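PDB 5J72: putative N-acetylmuramoyl-L-alanine amidase,autolysin cwp6 from Peptoclostridium difficile, which probably cleaves the amide bond between N-acetylmuramic acid and L-alanine in peptidoglycan, using zinc, and carries CWB2 modules that anchor it to the cell wall. Local coordinates for residues His256-Ile261 with Asp283-Ile288; Tyr544-Asp549 with Gly585-Tyr590; Arg140-Val145 with Pro193-Ala198. All coordinates share one frame; numbering follows the deposited sequence.

Interaction 1. Residues His256-Ile261 with Asp283-Ile288; sequences HDVNKI and DQQPII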
loop_
_atom_site.group_PDB
_atom_site.type_symbol
_atom_site.label_atom_id
_atom_site.label_comp_id
_atom_site.label_asym_id
_atom_site.label_seq_id
_atom_site.Cartn_x
_atom_site.Cartn_y
_atom_site.Cartn_z
ATOM N N HIS A 256 -12.443 17.812 -15.358
ATOM C CA HIS A 256 -11.235 18.644 -15.358
ATOM C C HIS A 256 -10.284 17.994 -16.351
ATOM O O HIS A 256 -10.471 16.835 -16.720
ATOM C CB HIS A 256 -10.592 18.761 -13.964
ATOM C CG HIS A 256 -10.362 17.433 -13.323
ATOM N ND1 HIS A 256 -11.214 16.930 -12.359
ATOM C CD2 HIS A 256 -9.395 16.501 -13.511
ATOM C CE1 HIS A 256 -10.776 15.732 -12.006
ATOM N NE2 HIS A 256 -9.680 15.444 -12.682
ATOM N N ASP A 257 -9.259 18.724 -16.773
ATOM C CA ASP A 257 -8.404 18.145 -17.795
ATOM C C ASP A 257 -7.629 16.916 -17.388
ATOM O O ASP A 257 -7.032 16.883 -16.309
ATOM C CB ASP A 257 -7.355 19.204 -18.251
ATOM C CG ASP A 257 -7.950 20.385 -19.036
ATOM O OD1 ASP A 257 -7.267 21.406 -19.161
ATOM O OD2 ASP A 257 -9.107 20.274 -19.504
ATOM N N VAL A 258 -7.620 15.941 -18.253
ATOM C CA VAL A 258 -6.772 14.798 -18.027
ATOM C C VAL A 258 -5.383 15.155 -18.608
ATOM O O VAL A 258 -5.269 15.366 -19.813
ATOM C CB VAL A 258 -7.352 13.546 -18.677
ATOM C CG1 VAL A 258 -6.284 12.442 -18.770
ATOM C CG2 VAL A 258 -8.544 13.056 -17.841
ATOM N N ASN A 259 -4.348 15.245 -17.765
ATOM C CA ASN A 259 -3.016 15.544 -18.295
ATOM C C ASN A 259 -1.934 14.628 -17.730
ATOM O O ASN A 259 -0.763 14.839 -17.975
ATOM C CB ASN A 259 -2.665 16.985 -18.041
ATOM C CG ASN A 259 -2.721 17.355 -16.612
ATOM O OD1 ASN A 259 -2.717 16.494 -15.710
ATOM N ND2 ASN A 259 -2.864 18.634 -16.322
ATOM N N LYS A 260 -2.330 13.606 -16.987
ATOM C CA LYS A 260 -1.386 12.654 -16.423
ATOM C C LYS A 260 -2.041 11.270 -16.470
ATOM O O LYS A 260 -3.261 11.172 -16.251
ATOM C CB LYS A 260 -1.073 13.047 -14.958
ATOM C CG LYS A 260 -0.597 11.865 -14.121
ATOM C CD LYS A 260 0.242 12.349 -12.862
ATOM C CE LYS A 260 -0.244 13.605 -12.223
ATOM N NZ LYS A 260 0.407 13.818 -10.858
ATOM N N ILE A 261 -1.284 10.213 -16.777
ATOM C CA ILE A 261 -1.871 8.888 -16.748
ATOM C C ILE A 261 -0.938 7.930 -16.006
ATOM O O ILE A 261 0.273 8.110 -15.964
ATOM C CB ILE A 261 -2.180 8.315 -18.160
ATOM C CG1 ILE A 261 -0.896 8.234 -19.020
ATOM C CG2 ILE A 261 -3.264 9.192 -18.835
ATOM C CD1 ILE A 261 -1.189 7.532 -20.370
ATOM N N ASP A 283 -4.981 12.210 -7.157
ATOM C CA ASP A 283 -4.699 13.150 -8.251
ATOM C C ASP A 283 -5.919 13.343 -9.152
ATOM O O ASP A 283 -5.941 14.280 -9.913
ATOM C CB ASP A 283 -3.613 12.577 -9.160
ATOM C CG ASP A 283 -2.209 12.560 -8.536
ATOM O OD1 ASP A 283 -2.062 13.004 -7.364
ATOM O OD2 ASP A 283 -1.261 12.114 -9.229
ATOM N N GLN A 284 -6.928 12.427 -9.062
ATOM C CA GLN A 284 -8.103 12.446 -9.971
ATOM C C GLN A 284 -7.619 12.403 -11.397
ATOM O O GLN A 284 -8.103 13.171 -12.259
ATOM C CB GLN A 284 -8.996 13.705 -9.737
ATOM C CG GLN A 284 -9.448 13.704 -8.283
ATOM C CD GLN A 284 -10.400 14.858 -7.959
ATOM O OE1 GLN A 284 -11.031 15.427 -8.831
ATOM N NE2 GLN A 284 -10.524 15.184 -6.676
ATOM N N GLN A 285 -6.652 11.525 -11.662
ATOM C CA GLN A 285 -6.140 11.371 -13.047
ATOM C C GLN A 285 -6.302 9.893 -13.300
ATOM O O GLN A 285 -6.180 9.025 -12.407
ATOM C CB GLN A 285 -4.712 11.921 -13.204
ATOM C CG GLN A 285 -4.692 13.435 -12.996
ATOM C CD GLN A 285 -5.228 14.200 -14.204
ATOM O OE1 GLN A 285 -4.996 13.851 -15.367
ATOM N NE2 GLN A 285 -5.997 15.238 -13.937
ATOM N N PRO A 286 -6.605 9.519 -14.544
ATOM C CA PRO A 286 -6.842 8.099 -14.799
ATOM C C PRO A 286 -5.746 7.047 -14.824
ATOM O O PRO A 286 -4.583 7.308 -15.088
ATOM C CB PRO A 286 -7.531 8.114 -16.166
ATOM C CG PRO A 286 -7.013 9.359 -16.848
ATOM C CD PRO A 286 -6.509 10.320 -15.784
ATOM N N ILE A 287 -6.210 5.834 -14.561
ATOM C CA ILE A 287 -5.389 4.628 -14.727
ATOM C C ILE A 287 -5.772 4.126 -16.138
ATOM O O ILE A 287 -6.957 3.906 -16.436
ATOM C CB ILE A 287 -5.729 3.535 -13.690
ATOM C CG1 ILE A 287 -5.329 4.011 -12.252
ATOM C CG2 ILE A 287 -4.975 2.223 -14.071
ATOM C CD1 ILE A 287 -5.993 3.044 -11.180
ATOM N N ILE A 288 -4.767 4.009 -17.012
ATOM C CA ILE A 288 -5.013 3.595 -18.387
ATOM C C ILE A 288 -4.517 2.191 -18.478
ATOM O O ILE A 288 -3.356 1.907 -18.151
ATOM C CB ILE A 288 -4.243 4.535 -19.332
ATOM C CG1 ILE A 288 -4.870 5.970 -19.337
ATOM C CG2 ILE A 288 -4.235 3.913 -20.767
ATOM C CD1 ILE A 288 -6.298 6.051 -19.982
#

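Interaction 2. Residues Tyr544-Asp549 with Gly585-Tyr590; sequences YYKVKD and GKDYLY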
loop_
_atom_site.group_PDB
_atom_site.type_symbol
_atom_site.label_atom_id
_atom_site.label_comp_id
_atom_site.label_asym_id
_atom_site.label_seq_id
_atom_site.Cartn_x
_atom_site.Cartn_y
_atom_site.Cartn_z
ATOM N N TYR A 544 29.009 -22.282 3.561
ATOM C CA TYR A 544 29.926 -22.542 4.655
ATOM C C TYR A 544 29.180 -22.854 5.884
ATOM O O TYR A 544 28.150 -22.200 6.156
ATOM C CB TYR A 544 30.786 -21.302 4.927
ATOM C CG TYR A 544 31.794 -21.126 3.831
ATOM C CD1 TYR A 544 31.506 -20.363 2.720
ATOM C CD2 TYR A 544 33.021 -21.799 3.869
ATOM C CE1 TYR A 544 32.394 -20.266 1.665
ATOM C CE2 TYR A 544 33.910 -21.714 2.818
ATOM C CZ TYR A 544 33.593 -20.949 1.715
ATOM O OH TYR A 544 34.440 -20.876 0.641
ATOM N N TYR A 545 29.652 -23.804 6.684
ATOM C CA TYR A 545 28.955 -24.094 7.921
ATOM C C TYR A 545 30.021 -24.216 9.050
ATOM O O TYR A 545 31.189 -24.090 8.727
ATOM C CB TYR A 545 28.066 -25.364 7.778
ATOM C CG TYR A 545 28.867 -26.617 7.474
ATOM C CD1 TYR A 545 29.354 -26.867 6.187
ATOM C CD2 TYR A 545 29.155 -27.537 8.474
ATOM C CE1 TYR A 545 30.121 -28.002 5.917
ATOM C CE2 TYR A 545 29.908 -28.680 8.207
ATOM C CZ TYR A 545 30.389 -28.906 6.932
ATOM O OH TYR A 545 31.124 -30.050 6.702
ATOM N N LYS A 546 29.635 -24.415 10.312
ATOM C CA LYS A 546 30.624 -24.385 11.397
ATOM C C LYS A 546 31.503 -25.668 11.399
ATOM O O LYS A 546 30.982 -26.780 11.264
ATOM C CB LYS A 546 29.920 -24.253 12.724
ATOM C CG LYS A 546 29.185 -22.948 12.939
ATOM C CD LYS A 546 28.653 -22.894 14.314
ATOM C CE LYS A 546 28.023 -21.582 14.615
ATOM N NZ LYS A 546 27.602 -21.467 16.067
ATOM N N VAL A 547 32.820 -25.502 11.547
ATOM C CA VAL A 547 33.737 -26.642 11.528
ATOM C C VAL A 547 33.360 -27.655 12.605
ATOM O O VAL A 547 33.482 -28.836 12.357
ATOM C CB VAL A 547 35.195 -26.107 11.682
ATOM C CG1 VAL A 547 35.421 -25.599 13.095
ATOM C CG2 VAL A 547 36.198 -27.207 11.315
ATOM N N LYS A 548 32.883 -27.225 13.769
ATOM C CA LYS A 548 32.502 -28.138 14.836
ATOM C C LYS A 548 31.478 -29.197 14.383
ATOM O O LYS A 548 31.373 -30.255 15.005
ATOM C CB LYS A 548 31.931 -27.348 16.017
ATOM C CG LYS A 548 30.435 -27.059 15.924
ATOM C CD LYS A 548 29.944 -26.319 17.142
ATOM C CE LYS A 548 28.438 -26.298 17.177
ATOM N NZ LYS A 548 27.941 -25.584 18.369
ATOM N N ASP A 549 30.708 -28.910 13.307
ATOM C CA ASP A 549 29.683 -29.834 12.775
ATOM C C ASP A 549 30.210 -30.540 11.522
ATOM O O ASP A 549 29.416 -31.095 10.766
ATOM C CB ASP A 549 28.379 -29.048 12.402
ATOM C CG ASP A 549 27.667 -28.425 13.592
ATOM O OD1 ASP A 549 27.873 -28.891 14.713
ATOM O OD2 ASP A 549 26.881 -27.444 13.390
ATOM N N GLY A 585 42.325 -22.940 14.516
ATOM C CA GLY A 585 41.339 -24.007 14.551
ATOM C C GLY A 585 39.879 -23.573 14.492
ATOM O O GLY A 585 39.015 -24.392 14.145
ATOM N N LYS A 586 39.585 -22.286 14.824
ATOM C CA LYS A 586 38.203 -21.770 14.825
ATOM C C LYS A 586 37.764 -21.394 13.422
ATOM O O LYS A 586 38.577 -21.304 12.525
ATOM C CB LYS A 586 38.112 -20.590 15.802
ATOM C CG LYS A 586 38.660 -21.002 17.177
ATOM C CD LYS A 586 37.816 -20.555 18.352
ATOM C CE LYS A 586 38.697 -20.012 19.477
ATOM N NZ LYS A 586 37.887 -19.339 20.541
ATOM N N ASP A 587 36.431 -21.201 13.217
ATOM C CA ASP A 587 35.900 -20.829 11.899
ATOM C C ASP A 587 36.469 -19.502 11.450
ATOM O O ASP A 587 36.628 -18.583 12.273
ATOM C CB ASP A 587 34.355 -20.677 11.975
ATOM C CG ASP A 587 33.700 -22.034 12.201
ATOM O OD1 ASP A 587 33.821 -22.875 11.335
ATOM O OD2 ASP A 587 33.064 -22.219 13.254
ATOM N N TYR A 588 36.775 -19.429 10.215
ATOM C CA TYR A 588 37.331 -18.220 9.614
ATOM C C TYR A 588 36.291 -17.068 9.583
ATOM O O TYR A 588 36.625 -15.919 9.873
ATOM C CB TYR A 588 37.700 -18.597 8.222
ATOM C CG TYR A 588 38.120 -17.428 7.371
ATOM C CD1 TYR A 588 37.258 -16.882 6.435
ATOM C CD2 TYR A 588 39.387 -16.876 7.492
ATOM C CE1 TYR A 588 37.650 -15.822 5.628
ATOM C CE2 TYR A 588 39.784 -15.817 6.696
ATOM C CZ TYR A 588 38.917 -15.294 5.762
ATOM O OH TYR A 588 39.325 -14.264 4.953
ATOM N N LEU A 589 35.045 -17.387 9.189
ATOM C CA LEU A 589 34.001 -16.356 9.071
ATOM C C LEU A 589 33.541 -15.886 10.417
ATOM O O LEU A 589 33.089 -16.653 11.276
ATOM C CB LEU A 589 32.794 -16.953 8.263
ATOM C CG LEU A 589 33.119 -17.214 6.834
ATOM C CD1 LEU A 589 32.009 -18.109 6.240
ATOM C CD2 LEU A 589 33.226 -15.919 6.018
ATOM N N TYR A 590 33.630 -14.584 10.619
ATOM C CA TYR A 590 33.196 -13.957 11.870
ATOM C C TYR A 590 31.782 -14.363 12.259
ATOM O O TYR A 590 31.521 -14.694 13.432
ATOM C CB TYR A 590 33.259 -12.404 11.692
ATOM C CG TYR A 590 33.112 -11.646 12.993
ATOM C CD1 TYR A 590 31.889 -11.591 13.657
ATOM C CD2 TYR A 590 34.206 -11.004 13.576
ATOM C CE1 TYR A 590 31.755 -10.924 14.863
ATOM C CE2 TYR A 590 34.083 -10.337 14.789
ATOM C CZ TYR A 590 32.852 -10.298 15.429
ATOM O OH TYR A 590 32.702 -9.657 16.632
HETATM O O HOH W 1 33.770 -22.773 8.621
HETATM O O HOH W 2 32.785 -24.533 14.768
#

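Interaction 3. Residues Arg140-Val145 with Pro193-Ala198; sequences RFETAV and PESTKA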
loop_
_atom_site.group_PDB
_atom_site.type_symbol
_atom_site.label_atom_id
_atom_site.label_comp_id
_atom_site.label_asym_id
_atom_site.label_seq_id
_atom_site.Cartn_x
_atom_site.Cartn_y
_atom_site.Cartn_z
ATOM N N ARG A 140 -17.415 -8.645 1.712
ATOM C CA ARG A 140 -16.955 -7.507 0.976
ATOM C C ARG A 140 -18.112 -6.451 0.840
ATOM O O ARG A 140 -17.823 -5.252 0.840
ATOM C CB ARG A 140 -16.501 -7.956 -0.410
ATOM C CG ARG A 140 -17.594 -8.671 -1.212
ATOM C CD ARG A 140 -16.996 -9.390 -2.493
ATOM N NE ARG A 140 -15.981 -10.360 -2.052
ATOM C CZ ARG A 140 -15.015 -10.871 -2.807
ATOM N NH1 ARG A 140 -14.934 -10.568 -4.097
ATOM N NH2 ARG A 140 -14.097 -11.656 -2.267
ATOM N N PHE A 141 -19.364 -6.897 0.695
ATOM C CA PHE A 141 -20.505 -5.960 0.552
ATOM C C PHE A 141 -20.652 -5.122 1.821
ATOM O O PHE A 141 -20.817 -3.923 1.702
ATOM C CB PHE A 141 -21.831 -6.726 0.308
ATOM C CG PHE A 141 -21.784 -7.459 -0.986
ATOM C CD1 PHE A 141 -22.140 -6.831 -2.170
ATOM C CD2 PHE A 141 -21.321 -8.778 -1.044
ATOM C CE1 PHE A 141 -22.034 -7.494 -3.400
ATOM C CE2 PHE A 141 -21.217 -9.440 -2.274
ATOM C CZ PHE A 141 -21.571 -8.794 -3.444
ATOM N N GLU A 142 -20.609 -5.765 3.039
ATOM C CA GLU A 142 -20.753 -4.990 4.261
ATOM C C GLU A 142 -19.532 -4.167 4.514
ATOM O O GLU A 142 -19.653 -3.100 5.124
ATOM C CB GLU A 142 -21.009 -5.863 5.510
ATOM C CG GLU A 142 -22.343 -6.589 5.484
ATOM C CD GLU A 142 -22.303 -7.854 4.644
ATOM O OE1 GLU A 142 -21.207 -8.376 4.351
ATOM O OE2 GLU A 142 -23.380 -8.322 4.258
ATOM N N THR A 143 -18.343 -4.641 4.092
ATOM C CA THR A 143 -17.153 -3.823 4.298
ATOM C C THR A 143 -17.281 -2.522 3.437
ATOM O O THR A 143 -16.930 -1.455 3.953
ATOM C CB THR A 143 -15.878 -4.613 3.925
ATOM O OG1 THR A 143 -15.652 -5.505 4.989
ATOM C CG2 THR A 143 -14.611 -3.712 3.803
ATOM N N ALA A 144 -17.774 -2.626 2.184
ATOM C CA ALA A 144 -17.926 -1.421 1.353
ATOM C C ALA A 144 -18.919 -0.433 2.062
ATOM O O ALA A 144 -18.729 0.787 2.026
ATOM C CB ALA A 144 -18.442 -1.781 -0.023
ATOM N N VAL A 145 -19.923 -0.964 2.730
ATOM C CA VAL A 145 -20.866 -0.083 3.444
ATOM C C VAL A 145 -20.173 0.617 4.597
ATOM O O VAL A 145 -20.428 1.812 4.843
ATOM C CB VAL A 145 -22.084 -0.924 3.929
ATOM C CG1 VAL A 145 -22.978 -0.089 4.905
ATOM C CG2 VAL A 145 -22.933 -1.347 2.695
ATOM N N PRO A 193 -27.417 -7.030 -2.796
ATOM C CA PRO A 193 -27.815 -7.578 -1.497
ATOM C C PRO A 193 -28.416 -6.481 -0.605
ATOM O O PRO A 193 -28.309 -5.291 -0.888
ATOM C CB PRO A 193 -26.519 -8.122 -0.921
ATOM C CG PRO A 193 -25.459 -7.401 -1.601
ATOM C CD PRO A 193 -25.974 -7.185 -3.012
ATOM N N GLU A 194 -29.014 -6.895 0.497
ATOM C CA GLU A 194 -29.660 -5.994 1.405
ATOM C C GLU A 194 -28.701 -4.929 1.959
ATOM O O GLU A 194 -29.107 -3.790 2.146
ATOM C CB GLU A 194 -30.231 -6.841 2.556
ATOM C CG GLU A 194 -30.814 -6.025 3.701
ATOM C CD GLU A 194 -31.981 -5.077 3.288
ATOM O OE1 GLU A 194 -32.742 -5.413 2.350
ATOM O OE2 GLU A 194 -32.122 -4.007 3.931
ATOM N N SER A 195 -27.447 -5.317 2.256
ATOM C CA SER A 195 -26.448 -4.397 2.768
ATOM C C SER A 195 -26.317 -3.222 1.738
ATOM O O SER A 195 -26.453 -2.066 2.156
ATOM C CB SER A 195 -25.128 -5.162 2.989
ATOM O OG SER A 195 -24.652 -5.703 1.765
ATOM N N THR A 196 -26.134 -3.484 0.453
ATOM C CA THR A 196 -26.004 -2.397 -0.544
ATOM C C THR A 196 -27.347 -1.593 -0.682
ATOM O O THR A 196 -27.338 -0.374 -0.755
ATOM C CB THR A 196 -25.634 -2.995 -1.935
ATOM O OG1 THR A 196 -24.366 -3.635 -1.782
ATOM C CG2 THR A 196 -25.553 -1.914 -3.043
ATOM N N LYS A 197 -28.496 -2.316 -0.711
ATOM C CA LYS A 197 -29.795 -1.643 -0.828
ATOM C C LYS A 197 -29.969 -0.642 0.334
ATOM O O LYS A 197 -30.380 0.476 0.094
ATOM C CB LYS A 197 -30.883 -2.747 -0.794
ATOM C CG LYS A 197 -32.274 -2.238 -0.418
ATOM C CD LYS A 197 -33.310 -3.429 -0.441
ATOM C CE LYS A 197 -34.702 -2.953 -0.029
ATOM N NZ LYS A 197 -35.418 -2.409 -1.216
ATOM N N ALA A 198 -29.650 -1.028 1.577
ATOM C CA ALA A 198 -29.874 -0.137 2.709
ATOM C C ALA A 198 -28.909 1.031 2.684
ATOM O O ALA A 198 -29.288 2.137 3.101
ATOM C CB ALA A 198 -29.719 -0.915 4.043
HETATM O O HOH W 3 -21.845 -2.884 -0.891
HETATM O O HOH W 4 -24.347 -8.537 1.933
#

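Interaction 1. Residues His256-Ile261 with Asp283-Ile288
OE1 of Q285 is gripped by two successive backbone amides: N259 N lies 2.8 Å from Q285 OE1, and K260 N comes to it from the same face of the amide plane, well above that plane. The other end of the amide is used too, Q285 NE2 giving a nearly straight bond (173°) to D257 O. Glutamine suits this place because one flat group offers both an acceptor and a donor to the loop leading into strand 260-265; its chain, bent at chi2 (-76°), folds the amide back against residues 257-260. Beside it, H256 NE2 donates to Q284 O over 2.8 Å, with the carbonyl oxygen in the ring plane. This carbonyl belongs to the C-prime residue of a Schellman motif ending helix 270-283. K260 NZ forms a salt bridge with D283 OD2 (2.9 Å) from above the carboxylate plane; Y262 OH also hydrogen-bonds to OD2, and K279 pairs with OD1. Apolar contacts follow toward the strands: V258 CG1 packs against the P286 ring, and I261 CG2 lies 3.6 Å from I288 CG1. The contact thus ties together the two strand entrances of the beta-alpha-beta unit 260-265, 270-283, 287-290, with helices 241-253 and 297-306 packed against V258 and I288.

Interaction 2. Residues Tyr544-Asp549 with Gly585-Tyr590
D587 accepts the backbone N-H of V547 through the syn lone pair of OD1, V547 N to D587 OD1 being 2.8 Å at an angle of 162°. This carboxylate joins two loops of the zinc-binding Amidase_3 domain, probably an N-acetylmuramoyl-L-alanine amidase: one follows strand 541-544 and the other leads into helix 590-593. A short 3-10 turn at V547-K548 presents successive amides to the acid. Aspartate fits here because OD1 takes one N-H directly, while OD2 takes the next through a water that accepts from K548 N and donates to D587 OD2, 2.8 Å from that oxygen. With CG anti to its own carbonyl carbon (chi1 -69°), the carboxylate is carried across to the turn. V547 CG1 is 3.6 Å from D587 OD1 and 3.9 Å from G585 O. At the far end of the contact L589, the N-cap residue of helix 590-593, crosses Y544 at about a right angle; leucine suits the place because a methyl packs on the aliphatic CB and the ring base of the tyrosine.

Farther out, K546 sends its extended chain away from D587 to the carbonyl oxygens of N595 and Y597, while the hydroxyl of Y544 bonds to E542. R593 holds the carbonyl oxygen of D587. T581, a calcium ligand seen for this protein although no calcium is bound there in this model, touches V547. The methyl that L589 brings to the tyrosine is CD1, with L589 CD1 3.7 Å from Y544 CB.

Interaction 3. Residues Arg140-Val145 with Pro193-Ala198
Segments 140-145 of helix 140-151 and 194-198 of helix 194-203 run almost parallel, their axes 8.9 Å apart at closest approach and inclined by 20°, with E142 and S195 nearest in backbone register. F141 reaches toward the start of the second helix, where P193 CG sits over one face of its ring, 3.4 Å from F141 CD1. P193, just before the helix, offers an apolar ring that suits the phenyl face. T196 OG1 is near the edge of the same phenyl ring, but its hydrogen bond goes to L186 O. In this CWB2 module both helices have side chains on strand 184-187, an outermost strand of a four-stranded parallel sheet: F141 touches L186, and T196 touches L185. The small S195 allows a close approach: S195 OG comes 3.3 Å from F141 CB, with no direct hydrogen bond between the two segments. Water supplies the polar links instead. One molecule donates to F141 O and to T196 OG1, 2.8 Å from the latter; another donates to E142 OE2 and bonds to S195 OG. E142 bends at chi2 (81°), which turns OE2 toward the serine while OE1 bonds to T139. One turn further on, the branched V145 lays CG2 3.6 Å from S195 O.

In the fold
Along the chain the contacts follow one another as interaction 3, interaction 1 and interaction 2, each closing before the next opens. Interactions 3 and 1 belong to successive CWB2 modules, each with its own four-stranded parallel sheet of order 2-1-3-4; their centres are 29 Å apart and their nearest atoms about 17 Å. Interaction 3 joins two helices with side chains on the outermost strand 184-187, whereas interaction 1 joins the starts of strands 260-265 and 287-290. Interaction 2 belongs to the amidase, its centre 59 Å from that of interaction 1 and 61 Å from that of interaction 3, across the chain's centre from both. None of the three joins the wall-anchoring part to the zinc-bearing amidase.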